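Local coordinates for ATP-dependent RNA helicase HrpB (Escherichia coli, PDB 6EUD), which hydrolyses ATP to ADP and phosphate as a DExH-box NTPase of the DEAH/RHA helicase group and probably acts on single-stranded RNA, at residues Q25-A30 and A174-S179; L122-E127 and L156-T161. All blocks are in the same frame, centred on the assembly; numbering follows the deposited sequence.

Interaction 1. Residues Q25-A30 and A174-S179; sequences QVLLSA and APVVIS
Val177 O is held by Leu28 and Ser29 together: Ser29 N donates a nearly straight hydrogen bond (3.0 Å, 171° at the hydrogen), and Leu28 CA adds a CA-H...O contact at 3.4 Å. Leu28 also leans its CD1 methyl in to 3.2 Å from Val177 O. With CG anti to the backbone N (chi1 172°), the end of the Leu28 side chain is brought nearer strand 176-178, where CD1 also meets Val177 CG1 at 3.8 Å and the two side chains cross at a slant. The bonding then alternates along the strands. Leu27 N donates to Pro175 O, Val177 N returns a bond to Leu27 O at 2.8 Å, and the ladder closes where Ser179 N reaches Ser29 O at 2.7 Å. The parallel pairing joins strands 26-29 and 176-178 of the RecA-like, P-loop NTPase fold of the helicase ATP-binding domain. Strand 26-29 runs straight into the phosphate-binding loop, and Ala30, where the predicted ATP site begins, packs its CB on Ser179 CB at 3.6 Å. On one face Leu27 and Val176 lie side by side, pointing the same way, with Leu27 CD2 and Val176 CG2 4.2 Å apart; helix 167-170 covers them through Leu167 and Gln168. The other face carries Val26 and Val177, which pack against Leu16 of helix 13-20. Ser29 is on the Leu27 face, and its OG is hydrogen-bonded to Thr161 O and Leu162 O, so this polar group inside the domain is satisfied by the chain just beyond strand 154-159. At the start of the pairing Pro175, lacking an N-H, sets its ring against the backbone carbonyl of Gln25 instead, CD to O, while the side-chain NE2 of Gln25 is hydrogen-bonded to Gln146 OE1.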
loop_
_atom_site.group_PDB
_atom_site.type_symbol
_atom_site.label_atom_id
_atom_site.label_comp_id
_atom_site.label_asym_id
_atom_site.label_seq_id
_atom_site.Cartn_x
_atom_site.Cartn_y
_atom_site.Cartn_z
ATOM N N GLN A 25 20.605 -18.927 10.515
ATOM C CA GLN A 25 19.284 -19.208 9.958
ATOM C C GLN A 25 19.289 -20.545 9.207
ATOM O O GLN A 25 20.244 -20.879 8.501
ATOM C CB GLN A 25 18.821 -18.081 9.023
ATOM C CG GLN A 25 18.767 -16.718 9.664
ATOM C CD GLN A 25 20.143 -16.080 9.748
ATOM O OE1 GLN A 25 21.011 -16.329 8.907
ATOM N NE2 GLN A 25 20.366 -15.295 10.792
ATOM N N VAL A 26 18.218 -21.312 9.376
ATOM C CA VAL A 26 18.036 -22.546 8.634
ATOM C C VAL A 26 16.667 -22.562 7.966
ATOM O O VAL A 26 15.650 -22.360 8.624
ATOM C CB VAL A 26 18.169 -23.773 9.538
ATOM C CG1 VAL A 26 17.812 -25.028 8.767
ATOM C CG2 VAL A 26 19.578 -23.868 10.085
ATOM N N LEU A 27 16.645 -22.794 6.659
ATOM C CA LEU A 27 15.393 -22.866 5.911
ATOM C C LEU A 27 14.954 -24.319 5.666
ATOM O O LEU A 27 15.692 -25.114 5.076
ATOM C CB LEU A 27 15.540 -22.116 4.586
ATOM C CG LEU A 27 14.426 -22.293 3.550
ATOM C CD1 LEU A 27 13.049 -21.934 4.120
ATOM C CD2 LEU A 27 14.719 -21.486 2.288
ATOM N N LEU A 28 13.759 -24.670 6.139
ATOM C CA LEU A 28 13.221 -26.016 5.937
ATOM C C LEU A 28 11.975 -26.019 5.056
ATOM O O LEU A 28 11.016 -25.281 5.291
ATOM C CB LEU A 28 12.885 -26.689 7.270
ATOM C CG LEU A 28 12.132 -28.021 7.130
ATOM C CD1 LEU A 28 13.032 -29.167 6.643
ATOM C CD2 LEU A 28 11.427 -28.393 8.410
ATOM N N SER A 29 12.013 -26.872 4.042
ATOM C CA SER A 29 10.905 -27.071 3.126
ATOM C C SER A 29 10.402 -28.519 3.229
ATOM O O SER A 29 11.188 -29.466 3.178
ATOM C CB SER A 29 11.349 -26.732 1.706
ATOM O OG SER A 29 10.354 -27.066 0.768
ATOM N N ALA A 30 9.094 -28.678 3.403
ATOM C CA ALA A 30 8.476 -29.988 3.588
ATOM C C ALA A 30 6.961 -29.879 3.445
ATOM O O ALA A 30 6.376 -28.903 3.914
ATOM C CB ALA A 30 8.838 -30.562 4.951
ATOM N N ALA A 174 22.253 -19.193 4.285
ATOM C CA ALA A 174 21.291 -20.025 4.988
ATOM C C ALA A 174 21.123 -21.388 4.340
ATOM O O ALA A 174 20.724 -21.483 3.180
ATOM C CB ALA A 174 19.962 -19.322 5.071
ATOM N N PRO A 175 21.427 -22.454 5.098
ATOM C CA PRO A 175 21.281 -23.840 4.645
ATOM C C PRO A 175 19.841 -24.176 4.305
ATOM O O PRO A 175 18.958 -24.030 5.153
ATOM C CB PRO A 175 21.755 -24.659 5.848
ATOM C CG PRO A 175 22.645 -23.745 6.599
ATOM C CD PRO A 175 22.043 -22.379 6.432
ATOM N N VAL A 176 19.612 -24.615 3.074
ATOM C CA VAL A 176 18.288 -25.060 2.660
ATOM C C VAL A 176 18.167 -26.565 2.882
ATOM O O VAL A 176 18.986 -27.346 2.399
ATOM C CB VAL A 176 18.003 -24.716 1.186
ATOM C CG1 VAL A 176 16.564 -25.097 0.818
ATOM C CG2 VAL A 176 18.272 -23.232 0.931
ATOM N N VAL A 177 17.146 -26.965 3.625
ATOM C CA VAL A 177 16.960 -28.362 3.976
ATOM C C VAL A 177 15.617 -28.848 3.451
ATOM O O VAL A 177 14.575 -28.412 3.918
ATOM C CB VAL A 177 17.047 -28.560 5.498
ATOM C CG1 VAL A 177 16.629 -29.962 5.882
ATOM C CG2 VAL A 177 18.461 -28.256 5.993
ATOM N N ILE A 178 15.645 -29.749 2.476
ATOM C CA ILE A 178 14.426 -30.128 1.763
ATOM C C ILE A 178 13.909 -31.525 2.097
ATOM O O ILE A 178 14.600 -32.527 1.919
ATOM C CB ILE A 178 14.622 -30.060 0.235
ATOM C CG1 ILE A 178 15.007 -28.639 -0.182
ATOM C CG2 ILE A 178 13.345 -30.510 -0.468
ATOM C CD1 ILE A 178 15.167 -28.435 -1.666
ATOM N N SER A 179 12.680 -31.576 2.582
ATOM C CA SER A 179 11.965 -32.825 2.701
ATOM C C SER A 179 10.895 -32.871 1.620
ATOM O O SER A 179 10.082 -31.957 1.507
ATOM C CB SER A 179 11.345 -32.957 4.088
ATOM O OG SER A 179 10.306 -33.922 4.115
#

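Interaction 2. Residues L122-E127 and L156-T161; sequences LVILDE and LIMSAT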
loop_
_atom_site.group_PDB
_atom_site.type_symbol
_atom_site.label_atom_id
_atom_site.label_comp_id
_atom_site.label_asym_id
_atom_site.label_seq_id
_atom_site.Cartn_x
_atom_site.Cartn_y
_atom_site.Cartn_z
ATOM N N LEU A 122 15.980 -20.836 20.090
ATOM C CA LEU A 122 15.533 -21.091 18.729
ATOM C C LEU A 122 14.108 -20.615 18.507
ATOM O O LEU A 122 13.210 -20.899 19.297
ATOM C CB LEU A 122 15.639 -22.577 18.399
ATOM C CG LEU A 122 14.808 -23.032 17.197
ATOM C CD1 LEU A 122 15.321 -22.438 15.885
ATOM C CD2 LEU A 122 14.756 -24.554 17.138
ATOM N N VAL A 123 13.909 -19.880 17.425
ATOM C CA VAL A 123 12.566 -19.489 17.025
ATOM C C VAL A 123 12.220 -20.147 15.688
ATOM O O VAL A 123 13.051 -20.183 14.773
ATOM C CB VAL A 123 12.425 -17.953 16.930
ATOM C CG1 VAL A 123 11.002 -17.574 16.600
ATOM C CG2 VAL A 123 12.843 -17.299 18.249
ATOM N N ILE A 124 11.004 -20.685 15.597
ATOM C CA ILE A 124 10.522 -21.328 14.380
ATOM C C ILE A 124 9.329 -20.584 13.773
ATOM O O ILE A 124 8.298 -20.412 14.428
ATOM C CB ILE A 124 10.109 -22.780 14.645
ATOM C CG1 ILE A 124 11.218 -23.518 15.401
ATOM C CG2 ILE A 124 9.755 -23.481 13.334
ATOM C CD1 ILE A 124 10.850 -24.926 15.792
ATOM N N LEU A 125 9.484 -20.151 12.521
ATOM C CA LEU A 125 8.425 -19.475 11.782
ATOM C C LEU A 125 7.745 -20.454 10.830
ATOM O O LEU A 125 8.277 -20.769 9.762
ATOM C CB LEU A 125 8.979 -18.283 10.999
ATOM C CG LEU A 125 9.764 -17.229 11.780
ATOM C CD1 LEU A 125 10.249 -16.146 10.848
ATOM C CD2 LEU A 125 8.903 -16.647 12.870
ATOM N N ASP A 126 6.563 -20.920 11.215
ATOM C CA ASP A 126 5.890 -21.965 10.467
ATOM C C ASP A 126 4.969 -21.391 9.387
ATOM O O ASP A 126 4.549 -20.244 9.476
ATOM C CB ASP A 126 5.113 -22.869 11.431
ATOM C CG ASP A 126 4.792 -24.217 10.832
ATOM O OD1 ASP A 126 3.796 -24.827 11.260
ATOM O OD2 ASP A 126 5.530 -24.664 9.924
ATOM N N GLU A 127 4.667 -22.206 8.377
ATOM C CA GLU A 127 3.837 -21.812 7.239
ATOM C C GLU A 127 4.317 -20.496 6.634
ATOM O O GLU A 127 3.519 -19.627 6.310
ATOM C CB GLU A 127 2.367 -21.712 7.654
ATOM C CG GLU A 127 1.886 -22.907 8.474
ATOM C CD GLU A 127 1.961 -24.233 7.718
ATOM O OE1 GLU A 127 1.744 -24.245 6.488
ATOM O OE2 GLU A 127 2.242 -25.272 8.355
ATOM N N LEU A 156 14.678 -21.179 12.692
ATOM C CA LEU A 156 14.171 -22.136 11.714
ATOM C C LEU A 156 12.946 -21.636 10.943
ATOM O O LEU A 156 11.869 -21.427 11.502
ATOM C CB LEU A 156 13.825 -23.457 12.395
ATOM C CG LEU A 156 13.273 -24.533 11.451
ATOM C CD1 LEU A 156 14.238 -24.781 10.293
ATOM C CD2 LEU A 156 13.048 -25.809 12.221
ATOM N N ILE A 157 13.103 -21.476 9.641
ATOM C CA ILE A 157 11.986 -21.046 8.821
ATOM C C ILE A 157 11.439 -22.233 8.043
ATOM O O ILE A 157 12.151 -22.855 7.250
ATOM C CB ILE A 157 12.404 -19.910 7.879
ATOM C CG1 ILE A 157 12.974 -18.763 8.710
ATOM C CG2 ILE A 157 11.226 -19.438 7.034
ATOM C CD1 ILE A 157 13.519 -17.629 7.904
ATOM N N MET A 158 10.174 -22.556 8.298
ATOM C CA MET A 158 9.527 -23.702 7.672
ATOM C C MET A 158 8.536 -23.261 6.617
ATOM O O MET A 158 7.598 -22.508 6.886
ATOM C CB MET A 158 8.797 -24.557 8.703
ATOM C CG MET A 158 9.676 -25.247 9.737
ATOM S SD MET A 158 8.632 -26.257 10.803
ATOM C CE MET A 158 9.837 -26.938 11.918
ATOM N N SER A 159 8.743 -23.762 5.413
ATOM C CA SER A 159 7.864 -23.489 4.302
ATOM C C SER A 159 7.326 -24.821 3.770
ATOM O O SER A 159 8.022 -25.841 3.804
ATOM C CB SER A 159 8.621 -22.714 3.232
ATOM O OG SER A 159 7.835 -22.467 2.086
ATOM N N ALA A 160 6.083 -24.822 3.298
ATOM C CA ALA A 160 5.491 -26.042 2.763
ATOM C C ALA A 160 5.650 -26.145 1.242
ATOM O O ALA A 160 5.343 -27.184 0.654
ATOM C CB ALA A 160 4.007 -26.135 3.155
ATOM N N THR A 161 6.127 -25.078 0.609
ATOM C CA THR A 161 6.300 -25.083 -0.842
ATOM C C THR A 161 7.732 -25.404 -1.173
ATOM O O THR A 161 8.640 -24.979 -0.459
ATOM C CB THR A 161 5.950 -23.745 -1.502
ATOM O OG1 THR A 161 6.979 -22.782 -1.210
ATOM C CG2 THR A 161 4.567 -23.258 -1.031
#
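Met158 lies across both Ile124 and Asp126. Its CG is anti to the carbonyl carbon (chi1 -65°) and the chain beyond is extended, which draws SD past the Asp126 carboxylate, 3.6 Å from OD2, and brings CE to 3.7 Å from Ile124 CG2. That same CG2 branch sits 3.5 Å from Leu156 O, while CG1 runs alongside Leu156 CB at 4.0 Å, the two side chains pointing the same way. Leu122 comes in obliquely, its CD1 lying 3.9 Å from Leu156 CB. Shortening Met158 to an alanine is likely to open a gap beside Ile124 CG2 and take away the thioether that flanks Asp126 OD2. That carboxylate belongs to the DEFH box, the Walker B motif: Asp126 OD1 is hydrogen-bonded to Ser37 OG and Glu127 OE2 forms a salt bridge with Lys36 NZ; Ser37 and Lys36 both belong to the predicted ATP site. The strands pair in parallel through bonds from Leu156 N to Val123 O (2.8 Å), from Leu125 N to Leu156 O and from Met158 N to Leu125 O. They belong to a beta-alpha-beta unit, joined through helix 133-145, whose Leu139 packs on Leu125 and Ile157; helix 40-45 covers Leu122, Leu156 and Met158 on the other face, and strand 53-57 continues the sheet beyond 120-125.

How the interactions relate
Both contacts are parallel strand pairings in one sheet, in the order 120-125, 154-159, 26-29, 176-178. Strands 154-159 and 26-29 are themselves neighbours: Leu28 N lies 2.7 Å from Ile157 O, a probable hydrogen bond, so the two pairings form one continuous four-strand run. Interaction 2 sits in the sheet interior, with nearly all its touching residues buried (Ala160 is partly exposed); interaction 1 reaches the outermost strand, where Ile178 is exposed and Val176 partly so. Interaction 1 rests more on its backbone ladder, and interaction 2 adds a carboxylate flanked by a thioether. The C-terminal ends of strands 26-29 and 120-125 lead to the phosphate-binding loop and the DEFH box, which meet at the same predicted ATP site.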